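Local coordinates for glycine betaine, L-proline ABC transporter, glycine/betaine/L-proline-binding protein (ProX) (Borrelia burgdorferi, PDB 3TMG) that binds glycine betaine and probably delivers it, as the substrate-binding protein of an ABC transporter, for uptake into the cell, at residues A[126-131]-A[154-159]; A[161-166]-A[177-182]; A[225-230]-A[270-275]; A[42-47]-A[219-224]. One frame throughout, in Å; residues are numbered along the deposited sequence. Where two conformers were deposited one is given.

Contact 1: residues A[126-131]-A[154-159]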
loop_
_atom_site.group_PDB
_atom_site.type_symbol
_atom_site.label_atom_id
_atom_site.label_comp_id
_atom_site.label_asym_id
_atom_site.label_seq_id
_atom_site.Cartn_x
_atom_site.Cartn_y
_atom_site.Cartn_z
ATOM N N LYS A 126 16.838 6.276 -16.460
ATOM C CA LYS A 126 16.149 6.549 -15.207
ATOM C C LYS A 126 15.036 5.530 -15.002
ATOM O O LYS A 126 14.451 5.044 -15.969
ATOM C CB LYS A 126 15.526 7.954 -15.206
ATOM C CG LYS A 126 16.531 9.102 -15.183
ATOM C CD LYS A 126 15.797 10.427 -15.227
ATOM C CE LYS A 126 16.748 11.584 -15.054
ATOM N NZ LYS A 126 15.943 12.781 -15.409
ATOM N N MET A 127 14.781 5.219 -13.734
ATOM C CA MET A 127 13.586 4.504 -13.316
ATOM C C MET A 127 12.848 5.469 -12.396
ATOM O O MET A 127 13.388 5.937 -11.373
ATOM C CB MET A 127 13.949 3.225 -12.580
ATOM C CG MET A 127 12.731 2.388 -12.165
ATOM S SD MET A 127 13.296 0.780 -11.584
ATOM C CE MET A 127 11.682 -0.045 -11.416
ATOM N N ILE A 128 11.637 5.815 -12.800
ATOM C CA ILE A 128 10.845 6.817 -12.108
ATOM C C ILE A 128 10.122 6.160 -10.933
ATOM O O ILE A 128 9.134 5.459 -11.126
ATOM C CB ILE A 128 9.857 7.506 -13.096
ATOM C CG1 ILE A 128 10.604 8.132 -14.292
ATOM C CG2 ILE A 128 8.969 8.521 -12.382
ATOM C CD1 ILE A 128 11.720 9.110 -13.894
ATOM N N GLY A 129 10.622 6.393 -9.709
ATOM C CA GLY A 129 10.135 5.662 -8.507
ATOM C C GLY A 129 9.142 6.449 -7.671
ATOM O O GLY A 129 8.601 7.447 -8.129
ATOM N N ILE A 130 8.903 5.999 -6.448
ATOM C CA ILE A 130 7.922 6.629 -5.549
ATOM C C ILE A 130 8.674 7.267 -4.350
ATOM O O ILE A 130 9.841 7.644 -4.512
ATOM C CB ILE A 130 6.794 5.641 -5.132
ATOM C CG1 ILE A 130 7.376 4.424 -4.376
ATOM C CG2 ILE A 130 5.991 5.160 -6.349
ATOM C CD1 ILE A 130 6.320 3.544 -3.712
ATOM N N ASP A 131 8.025 7.407 -3.190
ATOM C CA ASP A 131 8.624 8.038 -2.017
ATOM C C ASP A 131 9.907 7.334 -1.536
ATOM O O ASP A 131 9.922 6.089 -1.397
ATOM C CB ASP A 131 7.588 8.258 -0.869
ATOM C CG ASP A 131 6.676 7.003 -0.572
ATOM O OD1 ASP A 131 6.032 6.485 -1.486
ATOM O OD2 ASP A 131 6.575 6.571 0.599
ATOM N N GLU A 154 19.251 5.302 -13.175
ATOM C CA GLU A 154 19.170 6.051 -11.935
ATOM C C GLU A 154 17.754 5.927 -11.390
ATOM O O GLU A 154 16.786 6.244 -12.075
ATOM C CB GLU A 154 19.545 7.502 -12.193
ATOM C CG GLU A 154 19.201 8.475 -11.079
ATOM C CD GLU A 154 19.221 9.946 -11.556
ATOM O OE1 GLU A 154 19.573 10.235 -12.741
ATOM O OE2 GLU A 154 18.853 10.817 -10.734
ATOM N N LEU A 155 17.625 5.452 -10.151
ATOM C CA LEU A 155 16.324 5.332 -9.545
ATOM C C LEU A 155 15.955 6.676 -8.926
ATOM O O LEU A 155 16.693 7.192 -8.061
ATOM C CB LEU A 155 16.324 4.224 -8.481
ATOM C CG LEU A 155 15.099 4.150 -7.587
ATOM C CD1 LEU A 155 13.823 3.835 -8.398
ATOM C CD2 LEU A 155 15.302 3.118 -6.481
ATOM N N VAL A 156 14.829 7.237 -9.357
ATOM C CA VAL A 156 14.453 8.602 -8.946
ATOM C C VAL A 156 13.383 8.542 -7.877
ATOM O O VAL A 156 12.299 7.994 -8.124
ATOM C CB VAL A 156 13.873 9.442 -10.116
ATOM C CG1 VAL A 156 13.643 10.888 -9.686
ATOM C CG2 VAL A 156 14.752 9.379 -11.347
ATOM N N PRO A 157 13.646 9.116 -6.692
ATOM C CA PRO A 157 12.515 9.166 -5.772
ATOM C C PRO A 157 11.525 10.324 -6.124
ATOM O O PRO A 157 11.933 11.375 -6.607
ATOM C CB PRO A 157 13.193 9.370 -4.403
ATOM C CG PRO A 157 14.449 10.137 -4.728
ATOM C CD PRO A 157 14.887 9.691 -6.100
ATOM N N SER A 158 10.238 10.108 -5.924
ATOM C CA SER A 158 9.269 11.187 -5.995
ATOM C C SER A 158 8.090 10.810 -5.115
ATOM O O SER A 158 8.182 10.927 -3.889
ATOM C CB SER A 158 8.865 11.520 -7.455
ATOM O OG SER A 158 8.183 10.456 -8.118
ATOM N N SER A 159 7.001 10.332 -5.724
ATOM C CA SER A 159 5.804 9.917 -4.974
ATOM C C SER A 159 4.938 9.079 -5.900
ATOM O O SER A 159 5.174 9.080 -7.105
ATOM C CB SER A 159 5.022 11.166 -4.512
ATOM O OG SER A 159 4.572 11.921 -5.643
#

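Contact 2: residues A[161-166]-A[177-182]. With BET (trimethyl glycine), chain E.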
loop_
_atom_site.group_PDB
_atom_site.type_symbol
_atom_site.label_atom_id
_atom_site.label_comp_id
_atom_site.label_asym_id
_atom_site.label_seq_id
_atom_site.Cartn_x
_atom_site.Cartn_y
_atom_site.Cartn_z
ATOM N N SER A 161 1.952 9.775 -6.819
ATOM C CA SER A 161 1.277 10.700 -7.740
ATOM C C SER A 161 2.172 11.135 -8.918
ATOM O O SER A 161 1.732 11.128 -10.084
ATOM C CB SER A 161 0.752 11.924 -6.981
ATOM O OG SER A 161 -0.380 11.537 -6.229
ATOM N N VAL A 162 3.418 11.487 -8.624
ATOM C CA VAL A 162 4.365 11.913 -9.655
ATOM C C VAL A 162 4.696 10.724 -10.561
ATOM O O VAL A 162 4.707 10.871 -11.798
ATOM C CB VAL A 162 5.672 12.492 -9.053
ATOM C CG1 VAL A 162 6.729 12.621 -10.111
ATOM C CG2 VAL A 162 5.392 13.823 -8.385
ATOM N N MET A 163 4.963 9.548 -9.952
ATOM C CA MET A 163 5.248 8.319 -10.736
ATOM C C MET A 163 4.091 8.030 -11.716
ATOM O O MET A 163 4.312 7.833 -12.906
ATOM C CB MET A 163 5.528 7.104 -9.810
ATOM C CG MET A 163 5.726 5.767 -10.538
ATOM S SD MET A 163 4.205 4.901 -11.016
ATOM C CE MET A 163 3.740 4.306 -9.383
ATOM N N LEU A 164 2.863 8.048 -11.220
ATOM C CA LEU A 164 1.688 7.801 -12.091
ATOM C C LEU A 164 1.430 8.866 -13.163
ATOM O O LEU A 164 1.059 8.533 -14.281
ATOM C CB LEU A 164 0.432 7.587 -11.274
ATOM C CG LEU A 164 0.437 6.345 -10.366
ATOM C CD1 LEU A 164 -0.692 6.531 -9.369
ATOM C CD2 LEU A 164 0.249 5.113 -11.254
ATOM N N ALA A 165 1.620 10.137 -12.817
ATOM C CA ALA A 165 1.577 11.205 -13.822
ATOM C C ALA A 165 2.663 11.015 -14.896
ATOM O O ALA A 165 2.389 11.190 -16.082
ATOM C CB ALA A 165 1.657 12.593 -13.157
ATOM N N SER A 166 3.881 10.626 -14.509
ATOM C CA SER A 166 4.916 10.337 -15.507
ATOM C C SER A 166 4.575 9.135 -16.409
ATOM O O SER A 166 4.816 9.161 -17.610
ATOM C CB SER A 166 6.272 10.089 -14.854
ATOM O OG SER A 166 6.557 11.071 -13.884
ATOM N N ILE A 177 9.107 3.959 -20.537
ATOM C CA ILE A 177 9.295 4.379 -19.159
ATOM C C ILE A 177 9.332 3.077 -18.347
ATOM O O ILE A 177 8.628 2.079 -18.685
ATOM C CB ILE A 177 8.164 5.349 -18.666
ATOM C CG1 ILE A 177 8.518 5.989 -17.314
ATOM C CG2 ILE A 177 6.804 4.641 -18.581
ATOM C CD1 ILE A 177 7.528 6.999 -16.754
ATOM N N LEU A 178 10.161 3.106 -17.303
ATOM C CA LEU A 178 10.272 2.053 -16.299
ATOM C C LEU A 178 9.894 2.633 -14.923
ATOM O O LEU A 178 10.457 3.684 -14.498
ATOM C CB LEU A 178 11.718 1.558 -16.274
ATOM C CG LEU A 178 12.097 0.478 -15.261
ATOM C CD1 LEU A 178 11.340 -0.822 -15.504
ATOM C CD2 LEU A 178 13.606 0.280 -15.325
ATOM N N VAL A 179 8.948 1.980 -14.233
ATOM C CA VAL A 179 8.492 2.410 -12.887
ATOM C C VAL A 179 8.365 1.181 -11.971
ATOM O O VAL A 179 8.163 0.076 -12.488
ATOM C CB VAL A 179 7.106 3.127 -12.943
ATOM C CG1 VAL A 179 7.167 4.450 -13.745
ATOM C CG2 VAL A 179 5.997 2.191 -13.431
ATOM N N PRO A 180 8.477 1.367 -10.636
ATOM C CA PRO A 180 8.084 0.287 -9.779
ATOM C C PRO A 180 6.555 0.470 -9.600
ATOM O O PRO A 180 6.082 1.610 -9.450
ATOM C CB PRO A 180 8.876 0.549 -8.490
ATOM C CG PRO A 180 9.071 2.039 -8.461
ATOM C CD PRO A 180 9.104 2.496 -9.893
ATOM N N LEU A 181 5.798 -0.591 -9.797
ATOM C CA LEU A 181 4.342 -0.535 -9.584
ATOM C C LEU A 181 3.946 -1.807 -8.829
ATOM O O LEU A 181 4.791 -2.629 -8.490
ATOM C CB LEU A 181 3.537 -0.366 -10.885
ATOM C CG LEU A 181 2.814 0.990 -10.978
ATOM C CD1 LEU A 181 2.190 1.218 -12.349
ATOM C CD2 LEU A 181 1.742 1.130 -9.884
ATOM N N TRP A 182 2.662 -1.954 -8.535
ATOM C CA TRP A 182 2.245 -3.026 -7.670
ATOM C C TRP A 182 0.811 -3.269 -7.957
ATOM O O TRP A 182 0.131 -2.417 -8.599
ATOM C CB TRP A 182 2.466 -2.665 -6.176
ATOM C CG TRP A 182 1.789 -1.362 -5.774
ATOM C CD1 TRP A 182 0.477 -1.155 -5.325
ATOM C CD2 TRP A 182 2.388 -0.044 -5.863
ATOM N NE1 TRP A 182 0.249 0.191 -5.082
ATOM C CE2 TRP A 182 1.361 0.913 -5.420
ATOM C CE3 TRP A 182 3.660 0.426 -6.233
ATOM C CZ2 TRP A 182 1.613 2.278 -5.352
ATOM C CZ3 TRP A 182 3.902 1.806 -6.181
ATOM C CH2 TRP A 182 2.906 2.714 -5.741
HETATM N N BET E . 3.196 0.167 -1.695
HETATM C CA BET E . 3.485 -0.230 -0.307
HETATM C C BET E . 4.944 -0.704 -0.247
HETATM O O BET E . 5.950 0.055 -0.247
HETATM O OXT BET E . 5.081 -1.910 -0.240
HETATM C C1 BET E . 1.773 0.500 -1.879
HETATM C C2 BET E . 3.508 -0.922 -2.613
HETATM C C3 BET E . 4.027 1.334 -2.053
#

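Contact 3: residues A[225-230]-A[270-275]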
loop_
_atom_site.group_PDB
_atom_site.type_symbol
_atom_site.label_atom_id
_atom_site.label_comp_id
_atom_site.label_asym_id
_atom_site.label_seq_id
_atom_site.Cartn_x
_atom_site.Cartn_y
_atom_site.Cartn_z
ATOM N N TYR A 225 -8.995 -3.520 19.250
ATOM C CA TYR A 225 -8.250 -4.725 18.848
ATOM C C TYR A 225 -9.066 -5.619 17.922
ATOM O O TYR A 225 -8.567 -6.061 16.877
ATOM C CB TYR A 225 -7.815 -5.501 20.092
ATOM C CG TYR A 225 -7.029 -6.752 19.794
ATOM C CD1 TYR A 225 -7.680 -7.960 19.534
ATOM C CD2 TYR A 225 -5.637 -6.728 19.743
ATOM C CE1 TYR A 225 -6.957 -9.124 19.240
ATOM C CE2 TYR A 225 -4.905 -7.882 19.466
ATOM C CZ TYR A 225 -5.567 -9.083 19.221
ATOM O OH TYR A 225 -4.861 -10.250 18.920
ATOM N N TYR A 226 -10.320 -5.866 18.293
ATOM C CA TYR A 226 -11.210 -6.730 17.523
ATOM C C TYR A 226 -11.370 -6.217 16.094
ATOM O O TYR A 226 -11.276 -6.999 15.159
ATOM C CB TYR A 226 -12.570 -6.833 18.241
ATOM C CG TYR A 226 -13.591 -7.746 17.599
ATOM C CD1 TYR A 226 -14.199 -7.397 16.383
ATOM C CD2 TYR A 226 -13.981 -8.959 18.227
ATOM C CE1 TYR A 226 -15.138 -8.223 15.796
ATOM C CE2 TYR A 226 -14.935 -9.783 17.659
ATOM C CZ TYR A 226 -15.518 -9.401 16.464
ATOM O OH TYR A 226 -16.443 -10.247 15.890
ATOM N N VAL A 227 -11.571 -4.902 15.912
ATOM C CA VAL A 227 -11.717 -4.359 14.564
ATOM C C VAL A 227 -10.419 -4.557 13.753
ATOM O O VAL A 227 -10.458 -5.031 12.607
ATOM C CB VAL A 227 -12.123 -2.877 14.583
ATOM C CG1 VAL A 227 -12.200 -2.324 13.178
ATOM C CG2 VAL A 227 -13.457 -2.717 15.312
ATOM N N PHE A 228 -9.270 -4.207 14.336
ATOM C CA PHE A 228 -8.002 -4.466 13.652
ATOM C C PHE A 228 -7.845 -5.959 13.293
ATOM O O PHE A 228 -7.336 -6.313 12.200
ATOM C CB PHE A 228 -6.798 -3.992 14.495
ATOM C CG PHE A 228 -6.594 -2.473 14.514
ATOM C CD1 PHE A 228 -6.316 -1.772 13.336
ATOM C CD2 PHE A 228 -6.640 -1.766 15.705
ATOM C CE1 PHE A 228 -6.104 -0.386 13.350
ATOM C CE2 PHE A 228 -6.442 -0.370 15.731
ATOM C CZ PHE A 228 -6.154 0.316 14.553
ATOM N N ASP A 229 -8.289 -6.822 14.203
ATOM C CA ASP A 229 -8.125 -8.273 14.027
ATOM C C ASP A 229 -9.075 -8.842 12.951
ATOM O O ASP A 229 -8.762 -9.860 12.326
ATOM C CB ASP A 229 -8.353 -8.952 15.390
ATOM C CG ASP A 229 -7.840 -10.389 15.445
ATOM O OD1 ASP A 229 -6.867 -10.776 14.759
ATOM O OD2 ASP A 229 -8.440 -11.144 16.199
ATOM N N HIS A 230 -10.205 -8.177 12.700
ATOM C CA HIS A 230 -11.211 -8.663 11.764
ATOM C C HIS A 230 -11.258 -7.961 10.438
ATOM O O HIS A 230 -11.875 -8.459 9.508
ATOM C CB HIS A 230 -12.626 -8.659 12.415
ATOM C CG HIS A 230 -12.796 -9.704 13.497
ATOM N ND1 HIS A 230 -12.327 -9.530 14.751
ATOM C CD2 HIS A 230 -13.413 -10.965 13.473
ATOM C CE1 HIS A 230 -12.634 -10.633 15.488
ATOM N NE2 HIS A 230 -13.291 -11.495 14.697
ATOM N N TRP A 270 -16.571 -6.849 10.630
ATOM C CA TRP A 270 -15.318 -6.412 11.231
ATOM C C TRP A 270 -15.491 -5.973 12.654
ATOM O O TRP A 270 -14.489 -5.662 13.338
ATOM C CB TRP A 270 -14.669 -5.280 10.437
ATOM C CG TRP A 270 -14.459 -5.546 8.948
ATOM C CD1 TRP A 270 -14.277 -6.762 8.280
ATOM C CD2 TRP A 270 -14.352 -4.512 7.929
ATOM N NE1 TRP A 270 -14.086 -6.539 6.917
ATOM C CE2 TRP A 270 -14.140 -5.189 6.662
ATOM C CE3 TRP A 270 -14.431 -3.089 7.952
ATOM C CZ2 TRP A 270 -14.024 -4.478 5.468
ATOM C CZ3 TRP A 270 -14.274 -2.401 6.755
ATOM C CH2 TRP A 270 -14.070 -3.076 5.544
ATOM N N VAL A 271 -16.754 -5.881 13.098
ATOM C CA VAL A 271 -17.034 -5.199 14.368
ATOM C C VAL A 271 -17.633 -6.166 15.401
ATOM O O VAL A 271 -18.292 -7.144 15.021
ATOM C CB VAL A 271 -17.904 -3.894 14.218
ATOM C CG1 VAL A 271 -17.309 -2.909 13.221
ATOM C CG2 VAL A 271 -19.388 -4.173 13.917
ATOM N N PRO A 272 -17.422 -5.890 16.706
ATOM C CA PRO A 272 -18.021 -6.774 17.716
ATOM C C PRO A 272 -19.547 -6.787 17.604
ATOM O O PRO A 272 -20.162 -5.798 17.181
ATOM C CB PRO A 272 -17.583 -6.119 19.053
ATOM C CG PRO A 272 -16.308 -5.410 18.700
ATOM C CD PRO A 272 -16.589 -4.850 17.334
ATOM N N GLU A 273 -20.135 -7.910 18.005
ATOM C CA GLU A 273 -21.578 -8.141 17.973
ATOM C C GLU A 273 -22.391 -6.929 18.427
ATOM O O GLU A 273 -23.299 -6.470 17.734
ATOM C CB GLU A 273 -21.895 -9.367 18.863
ATOM C CG GLU A 273 -23.355 -9.772 18.892
ATOM C CD GLU A 273 -23.905 -10.067 17.515
ATOM O OE1 GLU A 273 -23.194 -10.663 16.683
ATOM O OE2 GLU A 273 -25.069 -9.703 17.276
ATOM N N LYS A 274 -22.047 -6.453 19.624
ATOM C CA LYS A 274 -22.543 -5.240 20.273
ATOM C C LYS A 274 -22.813 -4.045 19.322
ATOM O O LYS A 274 -23.765 -3.297 19.512
ATOM C CB LYS A 274 -21.401 -4.818 21.186
ATOM C CG LYS A 274 -21.666 -4.373 22.592
ATOM C CD LYS A 274 -20.432 -3.557 22.962
ATOM C CE LYS A 274 -19.916 -3.857 24.365
ATOM N NZ LYS A 274 -18.564 -3.236 24.519
ATOM N N TYR A 275 -21.940 -3.851 18.336
ATOM C CA TYR A 275 -21.937 -2.656 17.459
ATOM C C TYR A 275 -22.568 -2.856 16.083
ATOM O O TYR A 275 -22.708 -1.884 15.325
ATOM C CB TYR A 275 -20.492 -2.204 17.181
ATOM C CG TYR A 275 -19.729 -1.754 18.390
ATOM C CD1 TYR A 275 -19.810 -0.436 18.830
ATOM C CD2 TYR A 275 -18.947 -2.646 19.113
ATOM C CE1 TYR A 275 -19.110 -0.010 19.948
ATOM C CE2 TYR A 275 -18.246 -2.243 20.238
ATOM C CZ TYR A 275 -18.312 -0.926 20.641
ATOM O OH TYR A 275 -17.619 -0.511 21.764
HETATM O O HOH W 1 -17.311 -10.034 13.579
HETATM O O HOH W 2 -18.807 -10.658 17.834
#

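Contact 4: residues A[42-47]-A[219-224]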
loop_
_atom_site.group_PDB
_atom_site.type_symbol
_atom_site.label_atom_id
_atom_site.label_comp_id
_atom_site.label_asym_id
_atom_site.label_seq_id
_atom_site.Cartn_x
_atom_site.Cartn_y
_atom_site.Cartn_z
ATOM N N MET A 42 -18.664 3.509 15.668
ATOM C CA MET A 42 -18.567 2.883 16.992
ATOM C C MET A 42 -18.370 3.869 18.158
ATOM O O MET A 42 -18.311 3.439 19.318
ATOM C CB MET A 42 -17.446 1.833 17.033
ATOM C CG MET A 42 -17.646 0.659 16.092
ATOM S SD MET A 42 -16.200 -0.385 15.836
ATOM C CE MET A 42 -15.737 -0.839 17.523
ATOM N N GLY A 43 -18.281 5.170 17.880
ATOM C CA GLY A 43 -18.236 6.170 18.970
ATOM C C GLY A 43 -16.821 6.576 19.369
ATOM O O GLY A 43 -16.618 7.168 20.422
ATOM N N TYR A 44 -15.838 6.294 18.513
ATOM C CA TYR A 44 -14.467 6.728 18.772
ATOM C C TYR A 44 -14.172 8.112 18.198
ATOM O O TYR A 44 -14.696 8.508 17.138
ATOM C CB TYR A 44 -13.467 5.740 18.123
ATOM C CG TYR A 44 -13.278 4.482 18.902
ATOM C CD1 TYR A 44 -14.265 3.515 18.914
ATOM C CD2 TYR A 44 -12.118 4.262 19.661
ATOM C CE1 TYR A 44 -14.113 2.345 19.647
ATOM C CE2 TYR A 44 -11.961 3.094 20.414
ATOM C CZ TYR A 44 -12.963 2.133 20.387
ATOM O OH TYR A 44 -12.861 0.957 21.100
ATOM N N ASN A 45 -13.300 8.830 18.885
ATOM C CA ASN A 45 -12.523 9.833 18.223
ATOM C C ASN A 45 -11.374 9.080 17.521
ATOM O O ASN A 45 -10.351 8.734 18.131
ATOM C CB ASN A 45 -12.001 10.858 19.234
ATOM C CG ASN A 45 -11.060 11.851 18.603
ATOM O OD1 ASN A 45 -11.037 12.018 17.386
ATOM N ND2 ASN A 45 -10.264 12.499 19.419
ATOM N N ALA A 46 -11.567 8.803 16.233
ATOM C CA ALA A 46 -10.606 8.008 15.480
ATOM C C ALA A 46 -9.677 8.970 14.770
ATOM O O ALA A 46 -10.121 9.714 13.906
ATOM C CB ALA A 46 -11.335 7.124 14.477
ATOM N N GLU A 47 -8.410 8.999 15.159
ATOM C CA GLU A 47 -7.462 9.881 14.479
ATOM C C GLU A 47 -6.556 9.055 13.571
ATOM O O GLU A 47 -6.041 8.039 13.996
ATOM C CB GLU A 47 -6.593 10.578 15.479
ATOM C CG GLU A 47 -7.377 11.451 16.445
ATOM C CD GLU A 47 -6.449 12.007 17.494
ATOM O OE1 GLU A 47 -5.740 12.987 17.185
ATOM O OE2 GLU A 47 -6.391 11.470 18.605
ATOM N N ASN A 219 -5.094 -5.860 25.581
ATOM C CA ASN A 219 -5.440 -5.566 26.994
ATOM C C ASN A 219 -6.256 -4.273 27.186
ATOM O O ASN A 219 -7.263 -4.274 27.903
ATOM C CB ASN A 219 -4.170 -5.557 27.866
ATOM N N ASP A 220 -5.857 -3.195 26.514
ATOM C CA ASP A 220 -6.371 -1.850 26.786
ATOM C C ASP A 220 -7.719 -1.552 26.195
ATOM O O ASP A 220 -8.539 -0.929 26.840
ATOM C CB ASP A 220 -5.386 -0.783 26.295
ATOM C CG ASP A 220 -4.099 -0.775 27.085
ATOM O OD1 ASP A 220 -4.057 -1.435 28.132
ATOM O OD2 ASP A 220 -3.121 -0.131 26.668
ATOM N N ASP A 221 -7.936 -1.973 24.959
ATOM C CA ASP A 221 -9.149 -1.649 24.249
ATOM C C ASP A 221 -9.475 -2.825 23.344
ATOM O O ASP A 221 -9.076 -2.875 22.178
ATOM C CB ASP A 221 -8.983 -0.344 23.459
ATOM C CG ASP A 221 -10.262 0.108 22.787
ATOM O OD1 ASP A 221 -11.265 -0.656 22.752
ATOM O OD2 ASP A 221 -10.257 1.250 22.274
ATOM N N PHE A 222 -10.183 -3.789 23.906
ATOM C CA PHE A 222 -10.477 -4.982 23.168
ATOM C C PHE A 222 -11.363 -4.754 21.954
ATOM O O PHE A 222 -11.221 -5.467 20.953
ATOM C CB PHE A 222 -11.083 -6.085 24.070
ATOM C CG PHE A 222 -11.204 -7.399 23.358
ATOM C CD1 PHE A 222 -10.078 -8.003 22.821
ATOM C CD2 PHE A 222 -12.443 -7.991 23.148
ATOM C CE1 PHE A 222 -10.174 -9.205 22.108
ATOM C CE2 PHE A 222 -12.550 -9.202 22.478
ATOM C CZ PHE A 222 -11.420 -9.808 21.954
ATOM N N ASP A 223 -12.292 -3.802 22.040
ATOM C CA ASP A 223 -13.128 -3.458 20.889
ATOM C C ASP A 223 -12.300 -2.954 19.698
ATOM O O ASP A 223 -12.578 -3.345 18.531
ATOM C CB ASP A 223 -14.189 -2.435 21.282
ATOM C CG ASP A 223 -15.263 -3.029 22.197
ATOM O OD1 ASP A 223 -15.377 -4.266 22.302
ATOM O OD2 ASP A 223 -15.981 -2.241 22.801
ATOM N N ALA A 224 -11.297 -2.105 19.973
ATOM C CA ALA A 224 -10.431 -1.587 18.899
ATOM C C ALA A 224 -9.557 -2.705 18.355
ATOM O O ALA A 224 -9.409 -2.826 17.150
ATOM C CB ALA A 224 -9.558 -0.404 19.337
HETATM O O HOH W 3 -14.963 0.460 22.783
#

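Contact 1: residues A[126-131]-A[154-159]
M127 and L155 sit side by side on one face of a two-stranded parallel pairing, I128 and V156 on the other. M127 CG is anti to the backbone N (chi1 -177°), and its extended chain then leads off toward P180 and L178, leaving CG as the part that touches L155, 4.2 Å from CD1. L155 leaves in the same direction, but its chi2 of 63° brings CD1 to 3.7 Å from M127 O. The same methyl lies 4.1 Å from G129 CA, where the glycine has no side chain to obstruct it. On the second face I128 CD1 swings over to V156 CG2 at 4.0 Å. K126 and E154 also run alongside each other, but K126 NZ stays 5.2 Å from E154 OE1, so no salt bridge forms.

The strands 126-128 and 154-156, whose axes differ by 22°, are the two strands of a beta-alpha-beta unit, with helix 135-146 packed on the M127/L155 face. The hydrogen bonds from M127 N to E154 O and from V156 N to M127 O are both 2.8 Å, and G129 N to V156 O continues the ladder. Past the strands the chains remain joined: S158 N donates to I130 O, and S158 OG, held between its own backbone N and carbonyl carbon, reaches G129 O at 3.0 Å. I130 leaves the backbone away from 154-159, CB still 4.0 Å from S159 C, and its side chain touches the bound trimethyl glycine, whose pocket it lines.

Contact 2: residues A[161-166]-A[177-182]
Helix 161-166 crosses over strand 179-182 at 106°, with the two axes 9.6 Å apart at closest approach, and the space between them is bridged by side chains. M163 does most of the bridging. A chi1 of 176° starts its chain outward from the helix, and bends at chi2 and chi3 then lay the thioether across V179 at about a right angle: CG lies 3.8 Å from V179 CG1, and SD rests 3.9 Å from V179 CB. The terminal CE continues along the strand, meeting L181 CD2 at 3.8 Å and P180 O at 3.6 Å; that carbonyl oxygen is buried with no polar partner. The same methyl reaches W182 obliquely, 4.1 Å from CH2.

The W182 indole is thus backed by apolar groups, with L181 CD2 against one face. Over the opposite face stands the trimethylammonium group of trimethyl glycine, whose C2 is 3.5 Å from W182 CD2, consistent with the aromatic cage that holds the quaternary ammonium in betaine-binding proteins. At the far end of the contact I177 CD1 packs against S166 CB at 3.8 Å, while S166 OG turns back into its own helix to bond V162 O, which also accepts from S166 N.

Strand 179-183 pairs antiparallel with strand 88-105, and V103 touches both V179 and L181. I128, from strand 126-128, reaches S166 and I177, and W72 meets the W182 ring with the planes at about 85°.

Contact 3: residues A[225-230]-A[270-275]
P272 lies over one face of the Y226 ring, its CG 4.0 Å from the ring centroid and 24° off the normal, a CH-pi contact. The ring stands out from the helix and across the V271-P272 backbone, and Y226 CE1 comes within 3.3 Å of V271 C. H230, one helical turn on, covers the opposite face with CE1 above the ring centre; its ND1 donates to Y226 O at 2.8 Å, which fixes the imidazole. The phenol is therefore sandwiched between proline and histidine, and at its outer end two waters meet OH, one of them also accepting from E273 N.

Beside this ridge the W270 carbonyl fits a shallow notch on the helix: V227 CA lies 3.3 Å from W270 O, with the C-H pointing almost straight at it (165°), and H230 CB and V227 CG2 form the notch's sides. W270 O is buried without a conventional polar partner. The W270 indole passes the helix end, with CD1 3.2 Å from H230 O.

V227 and V271 pack on helix 26-41, against L35 and V38 respectively; W270 touches V34 of the same helix, and on the far side of helix 222-230 F228 packs on strands 88-105 and 207-214.

Contact 4: residues A[42-47]-A[219-224]
Y44 and D221 approach from opposite directions, the hydroxyl lying beside both carboxylate oxygens, with ring and carboxylate planes only 8° apart. Y44 OH lies 2.8 Å from D221 OD1 and 2.9 Å from OD2, both weak as hydrogen bonds. OD2 also sits in the plane of the ring at its edge, 3.1 Å from Y44 CE2. The D221 chi1 of -175° places the same group where it can serve the helix: as N-cap of helix 222-230 it takes A224 N at 3.1 Å on OD1, from well above the carboxylate plane. One carboxylate thus ties the tyrosine to the first turn, where Y44 OH is also 4.0 Å from A224 CB.

Elsewhere the fit is looser. The M42 chain bends at chi3, and its CE comes no closer than 4.2 Å to D223 O. On the D223 side a water bridges the two segments, 2.7 Å from Y44 OH and donating to D223 OD2, an oxygen that also bonds Y275 OH.

M42 lies at the end of helix 26-41, just before G43 closes it with a Schellman motif, and strand 44-50 then runs parallel to strand 16-22, whose V18 touches Y44. F39 of helix 26-41 meets the Y44 ring and also packs on A224, so helix 222-230 rests on both that helix and the strand.

From the N terminus, residues 42-47 come first, and contact 4 brings them back to 219-224 across the longest of the loops, 171 residues. Within that loop lie contact 1, closing 22 residues around helix 135-146, and then, in series, contact 2, closing 10. These two touch: I128 N is 3.0 Å from L178 O, a probable hydrogen bond, so strand 126-128 joins both. Contact 3 follows contact 4, bringing the C-terminal segment 270-275 back to helix 222-230, which contact 4 also uses; V227 CG2 packs 3.6 Å from M42 SD between the two. Contacts 1 and 2 lie on the opposite side of the chain's centre from contacts 3 and 4, their centres 36 to 39 Å apart.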